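Local atomic coordinates of cellulose 1,4-beta-cellobiosidase (Thermobifida fusca, PDB entry 4JJJ), a protein that probably hydrolyses cellulose to cellobiose through its family 48 glycoside hydrolase domain, the part of the longer protein present here. Residues 417-422 with 499-504. The protein carries 1 engineered substitution. Sequence-based numbering, arbitrary orientation. Where two conformers were deposited one is given.
Sequences FQVWNM and VGVTAA. With BGC (beta-D-glucopyranose), chain B.
Val419 and Ala504 meet where helices 416-432 and 499-516 pack side by side. The CG2 methyl of Val419 lies 3.6 Å from CB of Ala504. That methyl takes the position between the backbone N and the carbonyl carbon (chi1 of CG1 -70°), from which it also reaches CG1 of Val501 at 4.2 Å. Ala504 CB has a second neighbour in Trp420, whose CD1 approaches to 4.2 Å with the methyl at the edge of the indole. The far edge of the same indole reaches the sugar: CH2 of Trp420 is 3.4 Å from O4 of the glucose, and that oxygen sits in the plane of the indole. Phe417 CZ adds a contact of 3.7 Å to C6 of that glucose.

Trp420 is held from several sides. Its NE1 is hydrogen-bonded to Glu625 OE2, Trp621 and Trp414 meet it edge-to-face, and Arg228 makes a cation-pi contact. Replacing it with an alanine would probably leave Glu625 without its indole partner and open a gap between Ala504 and the glucose.

The two segments run at 35° to each other, their axes 9.0 Å apart at closest approach. They belong to the (α/α)6 barrel of this family. Through Trp420 they back onto the glycan pocket, close to the predicted proton donor Glu51. The side chains that meet between them are apolar and buried, so the directional hold on the indole probably comes from Glu625 and its aromatic and cationic neighbours.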
# COMPACT_ATOMS: atom_id res chain seq x y z
N PHE A 417 -3.22 -5.65 8.38
CA PHE A 417 -1.81 -5.64 8.11
C PHE A 417 -1.10 -6.82 8.74
O PHE A 417 -0.07 -7.28 8.27
CB PHE A 417 -1.22 -4.34 8.64
CG PHE A 417 -1.36 -3.15 7.75
CD1 PHE A 417 -0.99 -3.20 6.41
CD2 PHE A 417 -1.93 -2.02 8.25
CE1 PHE A 417 -1.09 -2.04 5.59
CE2 PHE A 417 -2.05 -0.92 7.45
CZ PHE A 417 -1.63 -0.93 6.15
N GLN A 418 -1.67 -7.36 9.84
CA GLN A 418 -1.11 -8.57 10.49
C GLN A 418 -1.07 -9.72 9.51
O GLN A 418 -0.03 -10.36 9.30
CB GLN A 418 -1.90 -9.06 11.67
CG GLN A 418 -1.98 -8.12 12.87
CD GLN A 418 -0.67 -7.90 13.49
OE1 GLN A 418 0.06 -8.89 13.88
NE2 GLN A 418 -0.27 -6.63 13.61
N VAL A 419 -2.21 -9.96 8.82
CA VAL A 419 -2.33 -11.08 7.86
C VAL A 419 -1.64 -10.79 6.57
O VAL A 419 -1.10 -11.73 5.93
CB VAL A 419 -3.76 -11.57 7.75
CG1 VAL A 419 -4.20 -12.27 9.03
CG2 VAL A 419 -4.75 -10.48 7.40
N TRP A 420 -1.64 -9.59 6.09
CA TRP A 420 -0.92 -9.30 4.84
C TRP A 420 0.59 -9.62 5.01
O TRP A 420 1.23 -10.29 4.15
CB TRP A 420 -1.15 -7.93 4.37
CG TRP A 420 -2.41 -7.68 3.67
CD1 TRP A 420 -3.31 -8.58 3.23
CD2 TRP A 420 -2.86 -6.40 3.17
NE1 TRP A 420 -4.31 -7.95 2.56
CE2 TRP A 420 -4.04 -6.62 2.47
CE3 TRP A 420 -2.32 -5.11 3.25
CZ2 TRP A 420 -4.72 -5.60 1.82
CZ3 TRP A 420 -3.00 -4.07 2.60
CH2 TRP A 420 -4.17 -4.32 1.90
N ASN A 421 1.17 -9.17 6.15
CA ASN A 421 2.57 -9.50 6.43
C ASN A 421 2.76 -10.97 6.72
O ASN A 421 3.59 -11.67 6.09
CB ASN A 421 3.08 -8.65 7.56
CG ASN A 421 4.32 -9.22 8.17
OD1 ASN A 421 5.22 -9.53 7.47
ND2 ASN A 421 4.43 -9.11 9.50
N MET A 422 1.93 -11.50 7.59
CA MET A 422 2.11 -12.84 8.08
C MET A 422 1.97 -13.86 7.00
O MET A 422 2.68 -14.85 7.01
CB MET A 422 1.26 -13.24 9.30
CG MET A 422 1.87 -14.32 10.17
SD MET A 422 3.54 -14.04 10.79
CE MET A 422 3.38 -12.47 11.64
N VAL A 499 -14.07 -9.91 4.41
CA VAL A 499 -13.81 -11.16 3.64
C VAL A 499 -12.35 -11.18 3.15
O VAL A 499 -11.81 -12.26 2.93
CB VAL A 499 -14.81 -11.42 2.52
CG1 VAL A 499 -16.22 -11.55 3.14
CG2 VAL A 499 -14.77 -10.32 1.45
N GLY A 500 -11.78 -10.00 2.91
CA GLY A 500 -10.39 -9.88 2.45
C GLY A 500 -9.46 -10.34 3.57
O GLY A 500 -8.51 -11.14 3.37
N VAL A 501 -9.69 -9.82 4.76
CA VAL A 501 -8.90 -10.16 5.93
C VAL A 501 -9.06 -11.66 6.21
O VAL A 501 -8.13 -12.34 6.52
CB VAL A 501 -9.36 -9.33 7.16
CG1 VAL A 501 -8.74 -9.91 8.44
CG2 VAL A 501 -9.02 -7.89 6.94
N THR A 502 -10.28 -12.13 6.10
CA THR A 502 -10.60 -13.54 6.30
C THR A 502 -9.75 -14.42 5.38
O THR A 502 -9.17 -15.39 5.81
CB THR A 502 -12.10 -13.81 6.19
OG1 THR A 502 -12.78 -13.04 7.21
CG2 THR A 502 -12.42 -15.30 6.37
N ALA A 503 -9.74 -14.10 4.10
CA ALA A 503 -9.01 -14.92 3.13
C ALA A 503 -7.51 -14.92 3.40
O ALA A 503 -6.88 -15.96 3.32
CB ALA A 503 -9.38 -14.44 1.77
N ALA A 504 -6.95 -13.75 3.78
CA ALA A 504 -5.54 -13.69 4.07
C ALA A 504 -5.24 -14.48 5.35
O ALA A 504 -4.18 -15.12 5.46
CB ALA A 504 -5.12 -12.22 4.22
C2 BGC B . -8.18 -0.65 1.86
C3 BGC B . -6.83 -0.94 1.21
C4 BGC B . -5.67 -0.42 2.11
C5 BGC B . -5.85 -0.84 3.59
C6 BGC B . -4.81 -0.17 4.46
C1 BGC B . -8.24 -1.15 3.29
O2 BGC B . -9.21 -1.30 1.13
O3 BGC B . -6.83 -0.32 -0.10
O4 BGC B . -4.43 -0.91 1.57
O5 BGC B . -7.17 -0.49 4.00
O6 BGC B . -4.89 1.24 4.35